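Local coordinates for protein aldehyde dehydrogenase (Anabaena variabilis, PDB 4H7N) that probably oxidises aldehydes to carboxylic acids using NAD+ as the electron acceptor, at residues M144-P149 with L450-R455; Y230-G235 with G442-A447; A413-I418 with G430-F435. All coordinates share one frame; numbering follows the deposited sequence.

Contact 1 (M144-P149 with L450-R455)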
HETATM    1  N   MSE A 144      -9.692 -12.078 -13.048  1.00 24.54           N
HETATM    2  CA  MSE A 144      -9.558 -10.959 -13.960  1.00 24.82           C
HETATM    3  C   MSE A 144      -9.737  -9.607 -13.332  1.00 23.89           C
HETATM    4  O   MSE A 144      -9.417  -8.605 -13.947  1.00 22.04           O
HETATM    5  CB  MSE A 144     -10.615 -11.126 -15.068  1.00 25.98           C
HETATM    6  CG  MSE A 144     -10.276 -12.296 -15.993  1.00 26.79           C
HETATM    7 SE   MSE A 144      -8.647 -11.999 -17.058  0.85 28.61          SE
HETATM    8  CE  MSE A 144      -7.538 -13.357 -16.342  1.00 24.00           C
ATOM      9  N   ILE A 145     -10.281  -9.555 -12.125  1.00 24.96           N
ATOM     10  CA  ILE A 145     -10.575  -8.302 -11.469  1.00 24.76           C
ATOM     11  C   ILE A 145      -9.355  -7.424 -11.272  1.00 25.55           C
ATOM     12  O   ILE A 145      -9.460  -6.231 -11.432  1.00 24.36           O
ATOM     13  CB  ILE A 145     -11.348  -8.534 -10.121  1.00 28.03           C
ATOM     14  CG1 ILE A 145     -12.001  -7.239  -9.649  1.00 32.95           C
ATOM     15  CG2 ILE A 145     -10.478  -9.129  -9.021  1.00 28.76           C
ATOM     16  CD1 ILE A 145     -12.962  -7.423  -8.486  1.00 36.21           C
ATOM     17  N   ASP A 146      -8.193  -7.997 -10.916  1.00 23.82           N
ATOM     18  CA  ASP A 146      -6.966  -7.233 -10.808  1.00 23.89           C
ATOM     19  C   ASP A 146      -6.207  -7.235 -12.157  1.00 22.49           C
ATOM     20  O   ASP A 146      -5.595  -6.278 -12.551  1.00 21.67           O
ATOM     21  CB  ASP A 146      -6.076  -7.811  -9.689  1.00 26.92           C
ATOM     22  CG  ASP A 146      -6.730  -7.709  -8.269  1.00 30.34           C
ATOM     23  OD1 ASP A 146      -7.176  -6.621  -7.870  1.00 33.58           O
ATOM     24  OD2 ASP A 146      -6.784  -8.730  -7.582  1.00 38.30           O
ATOM     25  N   THR A 147      -6.289  -8.333 -12.880  1.00 20.83           N
ATOM     26  CA  THR A 147      -5.499  -8.522 -14.103  1.00 20.16           C
ATOM     27  C   THR A 147      -5.756  -7.426 -15.119  1.00 20.43           C
ATOM     28  O   THR A 147      -4.823  -6.881 -15.747  1.00 21.49           O
ATOM     29  CB  THR A 147      -5.798  -9.921 -14.693  1.00 20.42           C
ATOM     30  OG1 THR A 147      -5.469 -10.942 -13.738  1.00 19.69           O
ATOM     31  CG2 THR A 147      -5.050 -10.200 -16.001  1.00 20.95           C
ATOM     32  N   ILE A 148      -7.033  -7.107 -15.327  1.00 22.09           N
ATOM     33  CA  ILE A 148      -7.405  -6.172 -16.397  1.00 22.51           C
ATOM     34  C   ILE A 148      -6.841  -4.770 -16.140  1.00 20.98           C
ATOM     35  O   ILE A 148      -6.228  -4.232 -17.010  1.00 22.06           O
ATOM     36  CB  ILE A 148      -8.927  -6.124 -16.639  1.00 22.05           C
ATOM     37  CG1 ILE A 148      -9.439  -7.466 -17.171  1.00 23.33           C
ATOM     38  CG2 ILE A 148      -9.283  -4.937 -17.545  1.00 24.11           C
ATOM     39  CD1 ILE A 148      -8.884  -7.876 -18.520  1.00 26.34           C
ATOM     40  N   PRO A 149      -7.070  -4.166 -14.954  1.00 20.52           N
ATOM     41  CA  PRO A 149      -6.451  -2.844 -14.779  1.00 20.43           C
ATOM     42  C   PRO A 149      -4.932  -2.895 -14.777  1.00 20.87           C
ATOM     43  O   PRO A 149      -4.277  -2.003 -15.311  1.00 23.70           O
ATOM     44  CB  PRO A 149      -7.018  -2.354 -13.421  1.00 20.71           C
ATOM     45  CG  PRO A 149      -7.645  -3.554 -12.746  1.00 19.66           C
ATOM     46  CD  PRO A 149      -7.997  -4.500 -13.866  1.00 19.92           C
ATOM     47  N   LEU A 450      -6.523   1.086 -10.309  1.00 29.92           N
ATOM     48  CA  LEU A 450      -5.570   1.003 -11.378  1.00 29.23           C
ATOM     49  C   LEU A 450      -4.259   1.601 -10.923  1.00 30.65           C
ATOM     50  O   LEU A 450      -3.216   1.098 -11.232  1.00 25.81           O
ATOM     51  CB  LEU A 450      -6.079   1.681 -12.637  1.00 31.40           C
ATOM     52  CG  LEU A 450      -5.143   1.372 -13.784  1.00 31.16           C
ATOM     53  CD1 LEU A 450      -5.944   0.943 -14.959  1.00 35.55           C
ATOM     54  CD2 LEU A 450      -4.320   2.602 -14.067  1.00 34.33           C
ATOM     55  N   LYS A 451      -4.319   2.675 -10.143  1.00 33.19           N
ATOM     56  CA  LYS A 451      -3.108   3.344  -9.742  1.00 34.95           C
ATOM     57  C   LYS A 451      -2.214   2.568  -8.809  1.00 31.74           C
ATOM     58  O   LYS A 451      -1.010   2.758  -8.779  1.00 30.26           O
ATOM     59  CB  LYS A 451      -3.461   4.706  -9.188  1.00 42.52           C
ATOM     60  CG  LYS A 451      -4.031   5.601 -10.288  1.00 48.17           C
ATOM     61  CD  LYS A 451      -4.326   7.017  -9.797  1.00 57.39           C
ATOM     62  CE  LYS A 451      -3.139   7.941 -10.062  1.00 63.43           C
ATOM     63  NZ  LYS A 451      -2.952   8.126 -11.530  1.00 62.86           N
ATOM     64  N   ARG A 452      -2.754   1.613  -8.089  1.00 28.90           N
ATOM     65  CA  ARG A 452      -1.884   0.757  -7.333  1.00 28.16           C
ATOM     66  C   ARG A 452      -0.789   0.056  -8.152  1.00 26.45           C
ATOM     67  O   ARG A 452       0.235  -0.367  -7.578  1.00 24.64           O
ATOM     68  CB  ARG A 452      -2.701  -0.187  -6.467  1.00 32.47           C
ATOM     69  CG  ARG A 452      -3.353  -1.289  -7.177  1.00 31.87           C
ATOM     70  CD  ARG A 452      -4.478  -1.931  -6.313  1.00 31.63           C
ATOM     71  NE  ARG A 452      -5.416  -2.419  -7.307  1.00 29.59           N
ATOM     72  CZ  ARG A 452      -5.924  -3.649  -7.422  1.00 33.47           C
ATOM     73  NH1 ARG A 452      -5.641  -4.612  -6.569  1.00 31.24           N
ATOM     74  NH2 ARG A 452      -6.780  -3.892  -8.406  1.00 34.05           N
ATOM     75  N   PHE A 453      -1.000  -0.104  -9.464  1.00 23.95           N
ATOM     76  CA  PHE A 453      -0.054  -0.833 -10.325  1.00 23.39           C
ATOM     77  C   PHE A 453       1.023   0.057 -10.974  1.00 23.99           C
ATOM     78  O   PHE A 453       1.765  -0.416 -11.814  1.00 25.70           O
ATOM     79  CB  PHE A 453      -0.821  -1.575 -11.435  1.00 23.30           C
ATOM     80  CG  PHE A 453      -1.728  -2.647 -10.904  1.00 22.16           C
ATOM     81  CD1 PHE A 453      -1.228  -3.637 -10.104  1.00 21.66           C
ATOM     82  CD2 PHE A 453      -3.078  -2.566 -11.087  1.00 21.97           C
ATOM     83  CE1 PHE A 453      -2.059  -4.639  -9.575  1.00 22.59           C
ATOM     84  CE2 PHE A 453      -3.924  -3.499 -10.520  1.00 20.84           C
ATOM     85  CZ  PHE A 453      -3.420  -4.542  -9.785  1.00 22.52           C
ATOM     86  N   LEU A 454       1.060   1.320 -10.576  1.00 25.38           N
ATOM     87  CA  LEU A 454       1.927   2.365 -11.149  1.00 27.44           C
ATOM     88  C   LEU A 454       2.737   3.008 -10.072  1.00 29.74           C
ATOM     89  O   LEU A 454       2.234   3.188  -8.936  1.00 29.36           O
ATOM     90  CB  LEU A 454       1.054   3.453 -11.797  1.00 30.45           C
ATOM     91  CG  LEU A 454       0.258   2.916 -13.015  1.00 30.97           C
ATOM     92  CD1 LEU A 454      -0.903   3.851 -13.238  1.00 35.96           C
ATOM     93  CD2 LEU A 454       1.138   2.869 -14.255  1.00 32.19           C
ATOM     94  N   ARG A 455       4.002   3.281 -10.363  1.00 28.20           N
ATOM     95  CA  ARG A 455       4.785   4.095  -9.470  1.00 29.52           C
ATOM     96  C   ARG A 455       4.757   5.507 -10.049  1.00 28.29           C
ATOM     97  O   ARG A 455       4.940   5.702 -11.239  1.00 28.44           O
ATOM     98  CB  ARG A 455       6.218   3.624  -9.401  1.00 30.63           C
ATOM     99  CG  ARG A 455       6.404   2.343  -8.644  1.00 35.83           C
ATOM    100  CD  ARG A 455       7.900   2.185  -8.418  1.00 42.64           C
ATOM    101  NE  ARG A 455       8.288   1.013  -7.614  1.00 45.95           N
ATOM    102  CZ  ARG A 455       8.560  -0.191  -8.102  1.00 46.82           C
ATOM    103  NH1 ARG A 455       8.942  -1.154  -7.261  1.00 50.42           N
ATOM    104  NH2 ARG A 455       8.435  -0.443  -9.405  1.00 47.94           N
TER
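Asp146 OD1 sits at the edge of the Arg452 guanidinium, in its plane, while Phe453 CZ lies over the centre of one face of the same group, 3.5 Å above it. The Phe453 ring in turn has Arg452 CG over its centre. Carboxylate and guanidinium planes are 67° apart, and the two side chains cross at about a right angle. Arg452 grips end-on: NH1 and NH2 each reach Asp146 OD1 at 2.8 Å, so a single oxygen takes both N-H groups of this salt bridge. Neither bond is straight, and the approaches differ, NH1 coming from well above the carboxylate plane and NH2 from the anti side close to it. With CG of Arg452 between its backbone N and carbonyl carbon (chi1 75°) and the chain extended from there to NE, the arm passes over the Phe453 ring to reach the acid. A type I turn from Lys451 to Leu454 carries Arg452 and Phe453 and links helix 448-451 to strand 454-462, which runs antiparallel to strand 118-134 in the mixed sheet. Asp146 OD2 is salt-bridged to Arg444, and the Asp146 side chain is about 7 Å from that of Glu232, the predicted active-site residue. Replacing Arg452 by a methionine would probably cost Asp146 OD1 two donors and one of the positive charges facing the carboxylate, and take away the guanidinium face that rests on Phe453 CZ. Beside the salt bridge the contact is apolar: Pro149 CB meets Leu450 CD1 at 3.8 Å, and Pro149 CG approaches Phe453 CE2 at 4.3 Å. The same Leu450 CD1 lies 3.4 Å from Pro149 O. Trp98 of helix 82-106 packs against both Pro149 and Leu450.

Contact 2 (Y230-G235 with G442-A447)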
ATOM      1  N   TYR A 230      -1.395  -6.860  -2.549  1.00 22.75           N
ATOM      2  CA  TYR A 230      -2.805  -6.572  -2.414  1.00 22.30           C
ATOM      3  C   TYR A 230      -3.497  -7.852  -2.000  1.00 21.92           C
ATOM      4  O   TYR A 230      -3.420  -8.886  -2.687  1.00 21.31           O
ATOM      5  CB  TYR A 230      -3.445  -5.981  -3.674  1.00 23.85           C
ATOM      6  CG  TYR A 230      -4.938  -5.710  -3.450  1.00 26.54           C
ATOM      7  CD1 TYR A 230      -5.371  -4.509  -2.881  1.00 30.60           C
ATOM      8  CD2 TYR A 230      -5.901  -6.627  -3.800  1.00 27.88           C
ATOM      9  CE1 TYR A 230      -6.718  -4.278  -2.616  1.00 31.02           C
ATOM     10  CE2 TYR A 230      -7.238  -6.405  -3.519  1.00 30.26           C
ATOM     11  CZ  TYR A 230      -7.636  -5.223  -2.943  1.00 34.02           C
ATOM     12  OH  TYR A 230      -8.966  -4.950  -2.680  1.00 41.77           O
ATOM     13  N   LEU A 231      -4.208  -7.778  -0.891  1.00 21.88           N
ATOM     14  CA  LEU A 231      -4.808  -8.942  -0.273  1.00 24.09           C
ATOM     15  C   LEU A 231      -6.302  -8.733   0.019  1.00 26.41           C
ATOM     16  O   LEU A 231      -6.692  -7.751   0.687  1.00 26.10           O
ATOM     17  CB  LEU A 231      -4.139  -9.261   1.060  1.00 25.93           C
ATOM     18  CG  LEU A 231      -2.633  -9.322   1.049  1.00 26.59           C
ATOM     19  CD1 LEU A 231      -2.155  -9.407   2.476  1.00 30.83           C
ATOM     20  CD2 LEU A 231      -2.158 -10.511   0.262  1.00 26.33           C
ATOM     21  N   GLU A 232      -7.105  -9.706  -0.378  1.00 25.88           N
ATOM     22  CA  GLU A 232      -8.540  -9.699  -0.044  1.00 31.07           C
ATOM     23  C   GLU A 232      -8.884 -11.071   0.488  1.00 32.64           C
ATOM     24  O   GLU A 232      -8.781 -12.066  -0.232  1.00 30.32           O
ATOM     25  CB  GLU A 232      -9.366  -9.306  -1.250  1.00 36.53           C
ATOM     26  CG  GLU A 232     -10.746  -8.781  -0.864  1.00 44.90           C
ATOM     27  CD  GLU A 232     -11.179  -7.564  -1.674  1.00 54.31           C
ATOM     28  OE1 GLU A 232     -10.412  -6.562  -1.826  1.00 56.69           O
ATOM     29  OE2 GLU A 232     -12.329  -7.612  -2.126  1.00 60.89           O
ATOM     30  N   LEU A 233      -9.166 -11.141   1.790  1.00 30.42           N
ATOM     31  CA  LEU A 233      -9.071 -12.408   2.538  1.00 30.49           C
ATOM     32  C   LEU A 233     -10.372 -12.894   3.162  1.00 31.84           C
ATOM     33  O   LEU A 233     -10.371 -13.645   4.120  1.00 36.64           O
ATOM     34  CB  LEU A 233      -8.029 -12.308   3.641  1.00 30.64           C
ATOM     35  CG  LEU A 233      -6.644 -11.826   3.229  1.00 29.91           C
ATOM     36  CD1 LEU A 233      -5.671 -12.009   4.372  1.00 30.05           C
ATOM     37  CD2 LEU A 233      -6.200 -12.581   1.968  1.00 30.93           C
ATOM     38  N   GLY A 234     -11.492 -12.495   2.625  1.00 31.75           N
ATOM     39  CA  GLY A 234     -12.714 -13.087   3.104  1.00 32.64           C
ATOM     40  C   GLY A 234     -13.374 -12.190   4.125  1.00 31.02           C
ATOM     41  O   GLY A 234     -12.911 -11.079   4.450  1.00 28.96           O
ATOM     42  N   GLY A 235     -14.522 -12.662   4.547  1.00 29.51           N
ATOM     43  CA  GLY A 235     -15.443 -11.885   5.303  1.00 29.50           C
ATOM     44  C   GLY A 235     -16.410 -12.752   6.094  1.00 28.34           C
ATOM     45  O   GLY A 235     -16.570 -13.945   5.831  1.00 25.67           O
ATOM     46  N   GLY A 442      -5.123  -1.250   0.071  1.00 27.27           N
ATOM     47  CA  GLY A 442      -5.932  -0.208  -0.556  1.00 29.28           C
ATOM     48  C   GLY A 442      -7.210  -0.763  -1.221  1.00 28.49           C
ATOM     49  O   GLY A 442      -7.873  -1.633  -0.695  1.00 28.29           O
ATOM     50  N   SER A 443      -7.567  -0.192  -2.342  1.00 29.24           N
ATOM     51  CA  SER A 443      -8.854  -0.486  -2.973  1.00 32.41           C
ATOM     52  C   SER A 443      -8.605  -0.987  -4.391  1.00 33.16           C
ATOM     53  O   SER A 443      -7.685  -0.495  -5.050  1.00 33.28           O
ATOM     54  CB  SER A 443      -9.715   0.793  -3.015  1.00 32.69           C
ATOM     55  OG  SER A 443     -11.005   0.428  -3.445  1.00 33.13           O
ATOM     56  N   ARG A 444      -9.403  -1.947  -4.844  1.00 35.70           N
ATOM     57  CA  ARG A 444      -9.344  -2.412  -6.251  1.00 39.88           C
ATOM     58  C   ARG A 444     -10.431  -1.779  -7.060  1.00 42.27           C
ATOM     59  O   ARG A 444     -10.610  -2.084  -8.221  1.00 43.29           O
ATOM     60  CB  ARG A 444      -9.383  -3.939  -6.380  1.00 40.12           C
ATOM     61  CG  ARG A 444     -10.571  -4.609  -5.788  1.00 41.25           C
ATOM     62  CD  ARG A 444     -10.730  -6.002  -6.344  1.00 44.14           C
ATOM     63  NE  ARG A 444      -9.611  -6.926  -6.139  1.00 43.65           N
ATOM     64  CZ  ARG A 444      -9.728  -8.141  -5.597  1.00 44.34           C
ATOM     65  NH1 ARG A 444     -10.894  -8.575  -5.139  1.00 50.00           N
ATOM     66  NH2 ARG A 444      -8.685  -8.948  -5.522  1.00 43.67           N
ATOM     67  N   VAL A 445     -11.121  -0.828  -6.460  1.00 43.73           N
ATOM     68  CA  VAL A 445     -12.240  -0.180  -7.099  1.00 47.02           C
ATOM     69  C   VAL A 445     -11.838   1.225  -7.481  1.00 47.25           C
ATOM     70  O   VAL A 445     -11.082   1.892  -6.788  1.00 53.77           O
ATOM     71  CB  VAL A 445     -13.504  -0.257  -6.199  1.00 52.20           C
ATOM     72  CG1 VAL A 445     -14.514   0.816  -6.570  1.00 56.79           C
ATOM     73  CG2 VAL A 445     -14.131  -1.652  -6.326  1.00 55.90           C
ATOM     74  N   GLY A 446     -12.293   1.635  -8.647  1.00 46.71           N
ATOM     75  CA  GLY A 446     -12.106   2.999  -9.117  1.00 51.12           C
ATOM     76  C   GLY A 446     -10.715   3.317  -9.567  1.00 49.94           C
ATOM     77  O   GLY A 446      -9.957   2.442  -9.928  1.00 56.97           O
ATOM     78  N   ALA A 447     -10.393   4.598  -9.539  1.00 48.52           N
ATOM     79  CA  ALA A 447      -9.055   5.098  -9.798  1.00 46.62           C
ATOM     80  C   ALA A 447      -8.017   4.277  -9.106  1.00 45.70           C
ATOM     81  O   ALA A 447      -7.224   3.661  -9.767  1.00 43.54           O
ATOM     82  CB  ALA A 447      -8.920   6.552  -9.358  1.00 45.97           C
TER
HETATM   83  O   HOH W   1     -10.284  -3.239  -1.041  1.00 41.69           O
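Tyr230 and Arg444 cross at about a right angle, the ring turned 47° from the guanidinium plane, and the meeting is ring edge to guanidinium face: Tyr230 CE2 is 3.5 Å from Arg444 NH2. Glu232 OE1 stands over that same face of the guanidinium, 3.8 Å above its plane and offset toward the rim, with the carboxylate tilted 34° from it. Glu232 OE2 and Arg444 NH1, 3.5 Å apart, form a salt bridge of charges alone, since the oxygen lies well out of the plane and no N-H points at it. Arg444 NH2 is instead held by Asp146 OD2 and Thr209 OG1. In Arg444, CG lies between the backbone N and the carbonyl carbon (chi1 58°), which puts it 3.5 Å from Tyr230 OH, and the bend at chi3 then turns the guanidinium back across the ring edge. At another part of the Tyr230 rim, CE1 meets Gly442 O at 3.5 Å. Water 1 lies in the ring plane and joins the two segments, hydrogen-bonded to Tyr230 OH at 2.7 Å and to Gly442 O at 2.9 Å. The separation modelled between Tyr230 OH and Glu232 OE1 is too short to be taken at face value. Within the loop, Ser443 OG accepts from Val445 N, an ST turn just ahead of helix 448-451. Strand 229-232 ends at Glu232, and the Glu-Leu-Gly-Gly sequence that starts there matches the glutamate signature of aldehyde dehydrogenases; the arrangement is thus consistent with the active-site region of this family, Glu232 being the predicted active-site residue.

Contact 3 (A413-I418 with G430-F435)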
ATOM      1  N   ALA A 413     -16.306  -1.947   8.716  1.00 25.56           N
ATOM      2  CA  ALA A 413     -16.290  -2.615   7.416  1.00 25.27           C
ATOM      3  C   ALA A 413     -16.147  -1.626   6.312  1.00 23.44           C
ATOM      4  O   ALA A 413     -16.584  -0.478   6.437  1.00 23.56           O
ATOM      5  CB  ALA A 413     -17.565  -3.434   7.216  1.00 25.36           C
ATOM      6  N   GLY A 414     -15.563  -2.068   5.202  1.00 22.31           N
ATOM      7  CA  GLY A 414     -15.258  -1.168   4.102  1.00 23.01           C
ATOM      8  C   GLY A 414     -16.451  -0.702   3.292  1.00 23.35           C
ATOM      9  O   GLY A 414     -16.491   0.434   2.845  1.00 25.40           O
ATOM     10  N   ALA A 415     -17.395  -1.594   3.049  1.00 24.66           N
ATOM     11  CA  ALA A 415     -18.571  -1.233   2.217  1.00 25.16           C
ATOM     12  C   ALA A 415     -19.886  -1.640   2.892  1.00 24.75           C
ATOM     13  O   ALA A 415     -20.084  -2.813   3.205  1.00 23.26           O
ATOM     14  CB  ALA A 415     -18.446  -1.856   0.847  1.00 26.15           C
ATOM     15  N   ILE A 416     -20.735  -0.675   3.199  1.00 22.44           N
ATOM     16  CA  ILE A 416     -21.949  -0.999   3.844  1.00 23.61           C
ATOM     17  C   ILE A 416     -23.095  -0.743   2.876  1.00 23.41           C
ATOM     18  O   ILE A 416     -23.289   0.356   2.368  1.00 24.49           O
ATOM     19  CB  ILE A 416     -22.189  -0.199   5.124  1.00 25.03           C
ATOM     20  CG1 ILE A 416     -20.894  -0.092   5.980  1.00 27.61           C
ATOM     21  CG2 ILE A 416     -23.411  -0.708   5.879  1.00 25.00           C
ATOM     22  CD1 ILE A 416     -20.455  -1.347   6.640  1.00 30.11           C
ATOM     23  N   SER A 417     -23.881  -1.777   2.678  1.00 23.29           N
ATOM     24  CA  SER A 417     -25.117  -1.647   1.872  1.00 22.61           C
ATOM     25  C   SER A 417     -26.236  -1.138   2.758  1.00 23.64           C
ATOM     26  O   SER A 417     -26.363  -1.597   3.882  1.00 22.72           O
ATOM     27  CB  SER A 417     -25.475  -3.009   1.268  1.00 22.82           C
ATOM     28  OG  SER A 417     -24.531  -3.402   0.266  1.00 22.78           O
ATOM     29  N   ILE A 418     -27.042  -0.198   2.232  1.00 23.60           N
ATOM     30  CA  ILE A 418     -28.027   0.487   2.986  1.00 24.52           C
ATOM     31  C   ILE A 418     -29.408   0.231   2.351  1.00 25.58           C
ATOM     32  O   ILE A 418     -29.646   0.580   1.180  1.00 26.48           O
ATOM     33  CB  ILE A 418     -27.759   2.021   3.006  1.00 25.30           C
ATOM     34  CG1 ILE A 418     -26.357   2.338   3.580  1.00 25.06           C
ATOM     35  CG2 ILE A 418     -28.827   2.676   3.829  1.00 25.97           C
ATOM     36  CD1 ILE A 418     -26.175   1.987   5.054  1.00 24.79           C
ATOM     37  N   GLY A 430     -17.440   2.968  -5.682  1.00 39.71           N
ATOM     38  CA  GLY A 430     -17.264   3.105  -4.219  1.00 39.71           C
ATOM     39  C   GLY A 430     -15.937   2.526  -3.739  1.00 36.28           C
ATOM     40  O   GLY A 430     -15.804   1.328  -3.554  1.00 34.60           O
ATOM     41  N   GLU A 431     -14.962   3.396  -3.540  1.00 38.04           N
ATOM     42  CA  GLU A 431     -13.674   2.998  -2.997  1.00 36.80           C
ATOM     43  C   GLU A 431     -13.841   2.564  -1.562  1.00 32.30           C
ATOM     44  O   GLU A 431     -14.582   3.165  -0.792  1.00 28.62           O
ATOM     45  CB  GLU A 431     -12.656   4.124  -3.111  1.00 43.38           C
ATOM     46  CG  GLU A 431     -11.763   3.962  -4.360  1.00 54.30           C
ATOM     47  CD  GLU A 431     -10.878   5.176  -4.682  1.00 58.44           C
ATOM     48  OE1 GLU A 431     -10.625   5.993  -3.758  1.00 56.42           O
ATOM     49  OE2 GLU A 431     -10.421   5.299  -5.860  1.00 63.17           O
ATOM     50  N   LYS A 432     -13.171   1.475  -1.220  1.00 28.14           N
ATOM     51  CA  LYS A 432     -13.302   0.888   0.079  1.00 29.28           C
ATOM     52  C   LYS A 432     -11.999   0.222   0.479  1.00 26.85           C
ATOM     53  O   LYS A 432     -11.298  -0.384  -0.354  1.00 24.90           O
ATOM     54  CB  LYS A 432     -14.409  -0.163   0.124  1.00 36.20           C
ATOM     55  CG  LYS A 432     -14.369  -1.135  -1.044  1.00 40.75           C
ATOM     56  CD  LYS A 432     -15.008  -2.469  -0.671  1.00 50.70           C
ATOM     57  CE  LYS A 432     -15.053  -3.417  -1.868  1.00 53.56           C
ATOM     58  NZ  LYS A 432     -15.708  -2.750  -3.032  1.00 56.33           N
ATOM     59  N   ASN A 433     -11.681   0.334   1.759  1.00 25.49           N
ATOM     60  CA  ASN A 433     -10.535  -0.418   2.350  1.00 25.65           C
ATOM     61  C   ASN A 433     -11.105  -1.473   3.310  1.00 25.79           C
ATOM     62  O   ASN A 433     -11.985  -1.177   4.119  1.00 25.76           O
ATOM     63  CB  ASN A 433      -9.565   0.542   3.107  1.00 27.82           C
ATOM     64  CG  ASN A 433      -8.930   1.611   2.195  1.00 29.72           C
ATOM     65  OD1 ASN A 433      -8.948   2.775   2.468  1.00 31.44           O
ATOM     66  ND2 ASN A 433      -8.402   1.186   1.074  1.00 37.27           N
ATOM     67  N   ALA A 434     -10.598  -2.699   3.275  1.00 24.63           N
ATOM     68  CA  ALA A 434     -11.023  -3.670   4.289  1.00 25.85           C
ATOM     69  C   ALA A 434     -10.559  -3.304   5.696  1.00 26.07           C
ATOM     70  O   ALA A 434      -9.533  -2.659   5.882  1.00 25.49           O
ATOM     71  CB  ALA A 434     -10.513  -5.059   3.939  1.00 26.84           C
ATOM     72  N   PHE A 435     -11.335  -3.738   6.689  1.00 25.78           N
ATOM     73  CA  PHE A 435     -11.004  -3.553   8.076  1.00 24.18           C
ATOM     74  C   PHE A 435     -10.540  -4.900   8.635  1.00 23.87           C
ATOM     75  O   PHE A 435     -10.861  -5.984   8.096  1.00 22.55           O
ATOM     76  CB  PHE A 435     -12.235  -3.043   8.823  1.00 26.32           C
ATOM     77  CG  PHE A 435     -12.553  -1.570   8.620  1.00 25.21           C
ATOM     78  CD1 PHE A 435     -12.930  -1.077   7.389  1.00 24.43           C
ATOM     79  CD2 PHE A 435     -12.535  -0.707   9.706  1.00 27.51           C
ATOM     80  CE1 PHE A 435     -13.227   0.249   7.208  1.00 26.15           C
ATOM     81  CE2 PHE A 435     -12.814   0.660   9.561  1.00 27.25           C
ATOM     82  CZ  PHE A 435     -13.184   1.135   8.291  1.00 26.55           C
TER
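The two segments pass in opposite directions, with CA atoms of Ala413 and Phe435 5.4 Å apart and those of Gly414 and Ala434 4.9 Å apart, yet they form no hydrogen bonds with each other and so do not make a regular antiparallel pair. Gly414 is at the tightest point: its CA is 3.3 Å from Asn433 O, and a beta carbon placed on it would clash with that oxygen. The same Asn433 O is buried here without a polar partner. Phe435 lays a ring face against the backbone of Ala413, whose N stands 3.7 Å above the ring plane, offset toward the rim. Farther round the ring, Phe435 CD1 touches Ala413 C at 3.4 Å. Its CG lies beside the backbone N and opposite the carbonyl carbon (chi1 -77°), which brings the ring across to the other segment. Lys432 makes contact through the methylenes: CB rests 3.5 Å from Gly414 O and CD 3.8 Å from Ala415 CB, after which the chain bends at chi4 and the amine leads away. The Lys432 side chain is about 5 Å from that of Glu232. Polar groups of both segments turn to the second subunit, Asn433 OD1 accepting from Lys456 N of the second subunit, and Ala413 O from Gln457 NE2 of the same neighbouring chain. Residues 415-418 form the outermost strand, within this chain, of the seven-stranded sheet and pair in parallel with a strand of the second subunit, the continuous intersubunit sheet characteristic of aldehyde dehydrogenase dimers.

Overall arrangement
Along the chain the contacts are nested: 413-418 with 430-435 closes the innermost loop, contact 2 encloses it, and contact 1 encloses both. Centres of contacts 1 and 2 are 11 Å apart, those of 2 and 3 10 Å, and those of 1 and 3 19 Å, so contact 2 bridges the others. Contacts 1 and 2 both reach the eight-stranded mixed sheet and share the Asp146–Arg444 salt bridge, whereas in contact 3 segment 413-418 supplies the strand that is outermost, within this chain, in the seven-stranded sheet. Contacts 2 and 3 touch through a probable Ser443–Lys432 hydrogen bond. The C-terminal segments thus connect the surroundings of the predicted active-site residue with the dimer interface.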